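Local coordinates for protein phage terminase large subunit (Thermus phage P7426, PDB 7KS4) that probably drives viral DNA into empty capsids as an ATP-powered packaging motor and cuts the genome with a separate nuclease domain, this chain being the ATPase domain, at residues R84-V89 and L108-H113; A98-L103 and H113-P118. All coordinates share one frame; numbering follows the deposited sequence.

Interaction 1 (R84-V89 and L108-H113)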
ATOM      1  N   ARG A  84      -7.455  -9.137  -1.532  1.00 42.83           N
ATOM      2  CA  ARG A  84      -6.454  -9.854  -0.756  1.00 43.99           C
ATOM      3  C   ARG A  84      -6.596  -9.565   0.731  1.00 40.81           C
ATOM      4  O   ARG A  84      -6.401 -10.459   1.563  1.00 40.14           O
ATOM      5  CB  ARG A  84      -5.062  -9.486  -1.242  1.00 46.43           C
ATOM      6  CG  ARG A  84      -4.831  -9.908  -2.661  1.00 51.02           C
ATOM      7  CD  ARG A  84      -3.451  -9.562  -3.103  1.00 54.77           C
ATOM      8  NE  ARG A  84      -3.286  -9.787  -4.532  1.00 60.46           N
ATOM      9  CZ  ARG A  84      -2.123 -10.033  -5.115  1.00 65.68           C
ATOM     10  NH1 ARG A  84      -1.027 -10.094  -4.376  1.00 66.20           N
ATOM     11  NH2 ARG A  84      -2.062 -10.225  -6.424  1.00 69.90           N
ATOM     12  N   VAL A  85      -6.936  -8.327   1.088  1.00 35.68           N
ATOM     13  CA  VAL A  85      -7.193  -8.018   2.491  1.00 34.29           C
ATOM     14  C   VAL A  85      -8.373  -8.841   2.995  1.00 34.17           C
ATOM     15  O   VAL A  85      -8.338  -9.388   4.101  1.00 32.52           O
ATOM     16  CB  VAL A  85      -7.428  -6.508   2.674  1.00 32.78           C
ATOM     17  CG1 VAL A  85      -7.806  -6.192   4.110  1.00 31.43           C
ATOM     18  CG2 VAL A  85      -6.168  -5.720   2.283  1.00 32.84           C
ATOM     19  N   VAL A  86      -9.429  -8.946   2.185  1.00 37.17           N
ATOM     20  CA  VAL A  86     -10.603  -9.727   2.571  1.00 39.32           C
ATOM     21  C   VAL A  86     -10.203 -11.156   2.923  1.00 40.08           C
ATOM     22  O   VAL A  86     -10.494 -11.643   4.022  1.00 38.51           O
ATOM     23  CB  VAL A  86     -11.663  -9.704   1.456  1.00 42.42           C
ATOM     24  CG1 VAL A  86     -12.797 -10.681   1.771  1.00 44.33           C
ATOM     25  CG2 VAL A  86     -12.220  -8.297   1.286  1.00 41.78           C
ATOM     26  N   GLU A  87      -9.552 -11.859   1.988  1.00 42.56           N
ATOM     27  CA  GLU A  87      -9.174 -13.250   2.250  1.00 44.20           C
ATOM     28  C   GLU A  87      -8.403 -13.363   3.557  1.00 42.72           C
ATOM     29  O   GLU A  87      -8.701 -14.218   4.402  1.00 40.08           O
ATOM     30  CB  GLU A  87      -8.334 -13.817   1.099  1.00 47.96           C
ATOM     31  CG  GLU A  87      -8.049 -15.328   1.213  1.00 52.30           C
ATOM     32  CD  GLU A  87      -6.902 -15.668   2.166  1.00 52.72           C
ATOM     33  OE1 GLU A  87      -5.958 -14.856   2.280  1.00 52.53           O
ATOM     34  OE2 GLU A  87      -6.947 -16.749   2.801  1.00 52.97           O
ATOM     35  N   LYS A  88      -7.399 -12.500   3.736  1.00 39.39           N
ATOM     36  CA  LYS A  88      -6.543 -12.588   4.914  1.00 39.19           C
ATOM     37  C   LYS A  88      -7.318 -12.276   6.185  1.00 36.46           C
ATOM     38  O   LYS A  88      -7.133 -12.946   7.208  1.00 36.61           O
ATOM     39  CB  LYS A  88      -5.354 -11.636   4.770  1.00 38.70           C
ATOM     40  CG  LYS A  88      -4.437 -11.984   3.613  1.00 41.29           C
ATOM     41  CD  LYS A  88      -3.302 -10.976   3.466  1.00 40.93           C
ATOM     42  CE  LYS A  88      -2.174 -11.545   2.623  1.00 45.41           C
ATOM     43  NZ  LYS A  88      -2.665 -12.113   1.349  1.00 48.17           N
ATOM     44  N   VAL A  89      -8.174 -11.255   6.145  1.00 33.59           N
ATOM     45  CA  VAL A  89      -8.935 -10.862   7.327  1.00 32.91           C
ATOM     46  C   VAL A  89      -9.940 -11.946   7.699  1.00 33.25           C
ATOM     47  O   VAL A  89     -10.108 -12.282   8.875  1.00 31.29           O
ATOM     48  CB  VAL A  89      -9.625  -9.507   7.077  1.00 32.70           C
ATOM     49  CG1 VAL A  89     -10.764  -9.266   8.067  1.00 32.81           C
ATOM     50  CG2 VAL A  89      -8.615  -8.367   7.155  1.00 31.30           C
ATOM     51  N   LEU A 108     -17.229  -2.564  -1.737  1.00 55.74           N
ATOM     52  CA  LEU A 108     -15.832  -2.639  -1.311  1.00 52.50           C
ATOM     53  C   LEU A 108     -15.673  -2.102   0.109  1.00 49.90           C
ATOM     54  O   LEU A 108     -14.898  -1.184   0.382  1.00 49.11           O
ATOM     55  CB  LEU A 108     -14.913  -1.888  -2.275  1.00 51.59           C
ATOM     56  CG  LEU A 108     -14.846  -2.361  -3.731  1.00 52.25           C
ATOM     57  CD1 LEU A 108     -13.816  -1.539  -4.481  1.00 50.30           C
ATOM     58  CD2 LEU A 108     -14.524  -3.851  -3.834  1.00 50.91           C
ATOM     59  N   ARG A 109     -16.439  -2.697   1.022  1.00 47.27           N
ATOM     60  CA  ARG A 109     -16.445  -2.291   2.421  1.00 45.30           C
ATOM     61  C   ARG A 109     -16.229  -3.522   3.291  1.00 43.69           C
ATOM     62  O   ARG A 109     -17.002  -4.484   3.218  1.00 43.93           O
ATOM     63  CB  ARG A 109     -17.754  -1.594   2.789  1.00 50.59           C
ATOM     64  CG  ARG A 109     -17.665  -0.757   4.054  1.00 51.28           C
ATOM     65  CD  ARG A 109     -19.031  -0.268   4.494  1.00 56.54           C
ATOM     66  NE  ARG A 109     -18.952   0.570   5.686  1.00 57.80           N
ATOM     67  CZ  ARG A 109     -19.968   0.803   6.511  1.00 61.67           C
ATOM     68  NH1 ARG A 109     -21.157   0.254   6.289  1.00 64.07           N
ATOM     69  NH2 ARG A 109     -19.792   1.582   7.570  1.00 62.49           N
ATOM     70  N   LEU A 110     -15.180  -3.486   4.104  1.00 38.36           N
ATOM     71  CA  LEU A 110     -14.826  -4.578   4.995  1.00 37.66           C
ATOM     72  C   LEU A 110     -14.829  -4.057   6.424  1.00 36.71           C
ATOM     73  O   LEU A 110     -14.201  -3.034   6.717  1.00 35.72           O
ATOM     74  CB  LEU A 110     -13.457  -5.150   4.619  1.00 34.11           C
ATOM     75  CG  LEU A 110     -12.906  -6.290   5.475  1.00 32.48           C
ATOM     76  CD1 LEU A 110     -13.755  -7.542   5.362  1.00 33.83           C
ATOM     77  CD2 LEU A 110     -11.457  -6.569   5.083  1.00 30.85           C
ATOM     78  N   LEU A 111     -15.533  -4.759   7.307  1.00 36.53           N
ATOM     79  CA  LEU A 111     -15.659  -4.381   8.709  1.00 36.45           C
ATOM     80  C   LEU A 111     -15.136  -5.504   9.593  1.00 34.49           C
ATOM     81  O   LEU A 111     -15.474  -6.674   9.384  1.00 33.44           O
ATOM     82  CB  LEU A 111     -17.122  -4.086   9.067  1.00 39.80           C
ATOM     83  CG  LEU A 111     -17.796  -2.978   8.259  1.00 42.83           C
ATOM     84  CD1 LEU A 111     -19.249  -2.851   8.672  1.00 46.32           C
ATOM     85  CD2 LEU A 111     -17.076  -1.661   8.442  1.00 42.23           C
ATOM     86  N   VAL A 112     -14.326  -5.152  10.583  1.00 34.09           N
ATOM     87  CA  VAL A 112     -13.883  -6.098  11.599  1.00 34.31           C
ATOM     88  C   VAL A 112     -14.450  -5.614  12.928  1.00 34.91           C
ATOM     89  O   VAL A 112     -13.949  -4.650  13.519  1.00 34.89           O
ATOM     90  CB  VAL A 112     -12.356  -6.228  11.655  1.00 32.59           C
ATOM     91  CG1 VAL A 112     -11.963  -7.261  12.688  1.00 32.56           C
ATOM     92  CG2 VAL A 112     -11.800  -6.600  10.285  1.00 32.36           C
ATOM     93  N   HIS A 113     -15.497  -6.277  13.407  1.00 35.61           N
ATOM     94  CA  HIS A 113     -16.113  -5.913  14.673  1.00 35.46           C
ATOM     95  C   HIS A 113     -15.338  -6.548  15.821  1.00 33.48           C
ATOM     96  O   HIS A 113     -15.051  -7.747  15.792  1.00 31.21           O
ATOM     97  CB  HIS A 113     -17.573  -6.367  14.706  1.00 38.58           C
ATOM     98  CG  HIS A 113     -18.409  -5.802  13.600  1.00 41.19           C
ATOM     99  ND1 HIS A 113     -18.699  -4.459  13.497  1.00 41.99           N
ATOM    100  CD2 HIS A 113     -19.029  -6.402  12.555  1.00 42.97           C
ATOM    101  CE1 HIS A 113     -19.453  -4.254  12.432  1.00 44.92           C
ATOM    102  NE2 HIS A 113     -19.670  -5.417  11.844  1.00 45.21           N
TER
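Leu110 has the largest share of this contact: a single methyl, CD2, reaches from strand 109-113 to three valines of helix 84-89. With CG anti to the backbone N (chi1 179°), its side chain stretches out toward the helix, and CD2 settles between successive turns. Val85 and Leu110 run past each other at a slant, Val85 CG1 lying 3.8 Å from Leu110 CD2. Val89, one turn further on, meets the same methyl nearly end to end, its CG2 4.0 Å from Leu110 CD2. Val86 adds its CA, 4.1 Å from Leu110 CD2, with its CG2 hardly farther from that methyl.

The second point of contact lies two residues along the strand, where Val112 points the same way as Leu110. Val89 and Val112 come together tip to tip, CG1 of Val89 and CG2 of Val112 being 3.6 Å apart. Val89 thus touches both strand residues: its two branches both lie against Leu110 CD2, and CG1, anti to the backbone N at chi1 162°, alone goes on to Val112. All five touching residues are buried, and the attraction between them is purely apolar.

Leu110 also packs on Phe82 earlier in the helix and on Val101 of the neighbouring strand, while Val85 touches Phe132. Arg84 and Lys88 reach instead to helix 48-62, where both form salt bridges with Glu50 of the nucleotide site; Arg84 also touches the ADP. This part of helix 75-92 therefore joins the sheet to the nucleotide pocket.

The axes of 84-89 and 109-113 run roughly parallel, 24° apart and 9.9 Å from each other at closest approach, the usual layering of a helix on the sheet of an alpha/beta P-loop ATPase of the ASCE class.

Interaction 2 (A98-L103 and H113-P118); sequences ATEVQL and HHYDRP. With SO4 (sulfate ion), chain E.
The imidazole of His113 is met at its edge by the side-chain amide of Gln102: NE2 gives its proton to Gln102 OE1 across 2.8 Å in a nearly straight bond. The acceptor is only 5° out of the ring plane, while the amide itself is turned 36° against the ring. Gln102 gets there on an extended chain, CG anti to the backbone N (chi1 -170°). At the other ring nitrogen, ND1, His113 bonds Thr129 of the next strand.

Tyr115 has Ala98 O at its ring edge, in plane, and CB of Glu100 approaching obliquely, 3.9 Å from Tyr115 CE2. The Glu100 carboxylate stands almost at right angles to that ring, and the Tyr115 hydroxyl has a hydrogen-bond partner in Arg126. On the other face of the sheet, Thr99 and His114 lie side by side, CG2 of Thr99 3.7 Å from His114 ND1. A water at the edge of the His114 ring links ND1 to Ala98 O, while His114 NE2 bonds Leu60 O.

The backbones pair antiparallel. Glu100 and His113 form a hydrogen-bonded pair, N to O in both directions, and Thr99 and His114 the non-hydrogen-bonded pair beside it; Tyr115 N then bonds Ala98 O at 2.9 Å.

Past the strand, Arg117 grips Asp116 side-on, NE to OD1 and NH2 to OD2, the latter a salt bridge of 2.8 Å. A sulfate, probably from the crystallisation liquor, sits at the guanidinium edge, where NH1 hydrogen-bonds its O1 and NH2 its O3.

Donating to an amide oxygen means that His113 NE2 carries a proton. Bonds at both nitrogens satisfy the buried ring and fix its rotation, tying it to its hairpin partner through Gln102 and to strand 126-136 through Thr129.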
ATOM      1  N   ALA A  98     -12.634 -12.876  19.618  1.00 32.04           N
ATOM      2  CA  ALA A  98     -13.407 -11.681  19.917  1.00 33.49           C
ATOM      3  C   ALA A  98     -13.625 -10.793  18.694  1.00 33.58           C
ATOM      4  O   ALA A  98     -13.942  -9.609  18.856  1.00 33.85           O
ATOM      5  CB  ALA A  98     -12.721 -10.870  21.024  1.00 32.59           C
ATOM      6  N   THR A  99     -13.457 -11.322  17.482  1.00 34.53           N
ATOM      7  CA  THR A  99     -13.730 -10.559  16.273  1.00 33.50           C
ATOM      8  C   THR A  99     -14.760 -11.270  15.408  1.00 34.81           C
ATOM      9  O   THR A  99     -14.945 -12.488  15.482  1.00 35.87           O
ATOM     10  CB  THR A  99     -12.461 -10.315  15.437  1.00 32.44           C
ATOM     11  OG1 THR A  99     -11.991 -11.555  14.886  1.00 32.34           O
ATOM     12  CG2 THR A  99     -11.372  -9.675  16.276  1.00 31.36           C
ATOM     13  N   GLU A 100     -15.427 -10.478  14.578  1.00 36.30           N
ATOM     14  CA  GLU A 100     -16.379 -10.988  13.604  1.00 38.77           C
ATOM     15  C   GLU A 100     -16.304 -10.090  12.381  1.00 37.79           C
ATOM     16  O   GLU A 100     -16.360  -8.865  12.513  1.00 37.47           O
ATOM     17  CB  GLU A 100     -17.797 -11.011  14.174  1.00 43.50           C
ATOM     18  CG  GLU A 100     -18.844 -11.543  13.212  1.00 47.64           C
ATOM     19  CD  GLU A 100     -20.206 -11.657  13.866  1.00 52.65           C
ATOM     20  OE1 GLU A 100     -20.878 -10.616  14.030  1.00 54.97           O
ATOM     21  OE2 GLU A 100     -20.593 -12.783  14.240  1.00 55.65           O
ATOM     22  N   VAL A 101     -16.158 -10.696  11.207  1.00 38.43           N
ATOM     23  CA  VAL A 101     -15.930  -9.967   9.964  1.00 38.21           C
ATOM     24  C   VAL A 101     -17.253  -9.796   9.234  1.00 39.66           C
ATOM     25  O   VAL A 101     -18.048 -10.736   9.135  1.00 41.89           O
ATOM     26  CB  VAL A 101     -14.908 -10.701   9.075  1.00 39.34           C
ATOM     27  CG1 VAL A 101     -14.679  -9.939   7.771  1.00 40.46           C
ATOM     28  CG2 VAL A 101     -13.599 -10.913   9.834  1.00 37.74           C
ATOM     29  N   GLN A 102     -17.478  -8.597   8.706  1.00 40.70           N
ATOM     30  CA  GLN A 102     -18.652  -8.293   7.898  1.00 43.29           C
ATOM     31  C   GLN A 102     -18.176  -7.685   6.587  1.00 43.83           C
ATOM     32  O   GLN A 102     -17.349  -6.766   6.590  1.00 42.12           O
ATOM     33  CB  GLN A 102     -19.598  -7.337   8.634  1.00 43.80           C
ATOM     34  CG  GLN A 102     -20.945  -7.149   7.966  1.00 46.80           C
ATOM     35  CD  GLN A 102     -21.756  -6.047   8.615  1.00 48.83           C
ATOM     36  OE1 GLN A 102     -21.403  -5.542   9.685  1.00 48.16           O
ATOM     37  NE2 GLN A 102     -22.850  -5.662   7.970  1.00 51.98           N
ATOM     38  N   LEU A 103     -18.690  -8.199   5.476  1.00 45.80           N
ATOM     39  CA  LEU A 103     -18.205  -7.849   4.150  1.00 48.10           C
ATOM     40  C   LEU A 103     -19.354  -7.359   3.284  1.00 53.68           C
ATOM     41  O   LEU A 103     -20.451  -7.924   3.308  1.00 52.80           O
ATOM     42  CB  LEU A 103     -17.533  -9.050   3.476  1.00 49.18           C
ATOM     43  CG  LEU A 103     -17.088  -8.880   2.023  1.00 51.91           C
ATOM     44  CD1 LEU A 103     -16.138  -7.688   1.865  1.00 50.31           C
ATOM     45  CD2 LEU A 103     -16.422 -10.157   1.561  1.00 53.16           C
ATOM     46  N   HIS A 113     -15.497  -6.277  13.407  1.00 35.61           N
ATOM     47  CA  HIS A 113     -16.113  -5.913  14.673  1.00 35.46           C
ATOM     48  C   HIS A 113     -15.338  -6.548  15.821  1.00 33.48           C
ATOM     49  O   HIS A 113     -15.051  -7.747  15.792  1.00 31.21           O
ATOM     50  CB  HIS A 113     -17.573  -6.367  14.706  1.00 38.58           C
ATOM     51  CG  HIS A 113     -18.409  -5.802  13.600  1.00 41.19           C
ATOM     52  ND1 HIS A 113     -18.699  -4.459  13.497  1.00 41.99           N
ATOM     53  CD2 HIS A 113     -19.029  -6.402  12.555  1.00 42.97           C
ATOM     54  CE1 HIS A 113     -19.453  -4.254  12.432  1.00 44.92           C
ATOM     55  NE2 HIS A 113     -19.670  -5.417  11.844  1.00 45.21           N
ATOM     56  N   HIS A 114     -15.015  -5.744  16.833  1.00 33.60           N
ATOM     57  CA  HIS A 114     -14.290  -6.197  18.015  1.00 33.81           C
ATOM     58  C   HIS A 114     -15.234  -6.202  19.208  1.00 33.97           C
ATOM     59  O   HIS A 114     -15.933  -5.213  19.454  1.00 35.63           O
ATOM     60  CB  HIS A 114     -13.093  -5.292  18.303  1.00 33.29           C
ATOM     61  CG  HIS A 114     -12.008  -5.395  17.282  1.00 32.26           C
ATOM     62  ND1 HIS A 114     -10.926  -6.231  17.437  1.00 30.90           N
ATOM     63  CD2 HIS A 114     -11.847  -4.782  16.087  1.00 32.44           C
ATOM     64  CE1 HIS A 114     -10.136  -6.121  16.383  1.00 31.35           C
ATOM     65  NE2 HIS A 114     -10.674  -5.252  15.546  1.00 31.23           N
ATOM     66  N   TYR A 115     -15.234  -7.301  19.956  1.00 33.03           N
ATOM     67  CA  TYR A 115     -16.159  -7.506  21.060  1.00 34.13           C
ATOM     68  C   TYR A 115     -15.417  -7.529  22.391  1.00 31.87           C
ATOM     69  O   TYR A 115     -14.184  -7.575  22.446  1.00 28.07           O
ATOM     70  CB  TYR A 115     -16.948  -8.806  20.855  1.00 36.75           C
ATOM     71  CG  TYR A 115     -17.901  -8.714  19.691  1.00 39.89           C
ATOM     72  CD1 TYR A 115     -19.252  -8.484  19.897  1.00 43.26           C
ATOM     73  CD2 TYR A 115     -17.447  -8.823  18.383  1.00 40.52           C
ATOM     74  CE1 TYR A 115     -20.129  -8.384  18.839  1.00 46.23           C
ATOM     75  CE2 TYR A 115     -18.316  -8.729  17.317  1.00 42.68           C
ATOM     76  CZ  TYR A 115     -19.655  -8.504  17.548  1.00 45.93           C
ATOM     77  OH  TYR A 115     -20.534  -8.405  16.490  1.00 49.46           O
ATOM     78  N   ASP A 116     -16.200  -7.503  23.472  1.00 32.56           N
ATOM     79  CA  ASP A 116     -15.676  -7.490  24.832  1.00 32.56           C
ATOM     80  C   ASP A 116     -15.448  -8.891  25.382  1.00 32.42           C
ATOM     81  O   ASP A 116     -15.105  -9.037  26.561  1.00 31.04           O
ATOM     82  CB  ASP A 116     -16.630  -6.721  25.751  1.00 35.05           C
ATOM     83  CG  ASP A 116     -17.921  -7.486  26.048  1.00 37.07           C
ATOM     84  OD1 ASP A 116     -18.307  -8.381  25.260  1.00 35.84           O
ATOM     85  OD2 ASP A 116     -18.557  -7.179  27.079  1.00 38.80           O
ATOM     86  N   ARG A 117     -15.629  -9.912  24.557  1.00 32.60           N
ATOM     87  CA  ARG A 117     -15.503 -11.310  24.937  1.00 32.79           C
ATOM     88  C   ARG A 117     -15.579 -12.108  23.642  1.00 31.72           C
ATOM     89  O   ARG A 117     -15.857 -11.525  22.587  1.00 31.65           O
ATOM     90  CB  ARG A 117     -16.608 -11.719  25.908  1.00 35.35           C
ATOM     91  CG  ARG A 117     -17.972 -11.895  25.248  1.00 37.46           C
ATOM     92  CD  ARG A 117     -19.089 -11.886  26.280  1.00 40.82           C
ATOM     93  NE  ARG A 117     -19.300 -10.551  26.832  1.00 41.90           N
ATOM     94  CZ  ARG A 117     -20.141 -10.272  27.821  1.00 44.77           C
ATOM     95  NH1 ARG A 117     -20.865 -11.236  28.383  1.00 46.03           N
ATOM     96  NH2 ARG A 117     -20.261  -9.026  28.253  1.00 45.91           N
ATOM     97  N   PRO A 118     -15.331 -13.414  23.659  1.00 33.78           N
ATOM     98  CA  PRO A 118     -15.433 -14.186  22.416  1.00 34.37           C
ATOM     99  C   PRO A 118     -16.830 -14.085  21.822  1.00 36.57           C
ATOM    100  O   PRO A 118     -17.833 -14.064  22.542  1.00 38.40           O
ATOM    101  CB  PRO A 118     -15.095 -15.615  22.856  1.00 35.40           C
ATOM    102  CG  PRO A 118     -14.249 -15.431  24.072  1.00 35.71           C
ATOM    103  CD  PRO A 118     -14.800 -14.223  24.768  1.00 34.17           C
TER
HETATM  104  S   SO4 E 304     -22.862  -9.311  31.050  0.95101.78           S
HETATM  105  O1  SO4 E 304     -22.863 -10.765  30.912  0.95101.88           O
HETATM  106  O2  SO4 E 304     -23.981  -8.904  31.895  0.95101.33           O
HETATM  107  O3  SO4 E 304     -23.000  -8.693  29.735  0.95 98.18           O
HETATM  108  O4  SO4 E 304     -21.605  -8.885  31.659  0.95101.80           O
HETATM  109  O   HOH W   1     -11.164  -8.056  19.573  1.00 32.43           O

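From the N terminus, helix 75-92 comes first, then strand 99-104, then the turn into strand 109-115. Interaction 1 closes the longer loop, bringing 108-113 back against 84-89 with the first hairpin strand inside the span. Interaction 2 closes the hairpin itself, from 98-103 to 113-118. Because their segments alternate along the chain, the two closures cross rather than nest, and they share His113. They also touch directly: Val86 packs on Leu103, and Leu111 N probably bonds Gln102 O. Together they fasten the outermost strand on this side, its hairpin partner and the overlying helix into one margin of the ATPase sheet.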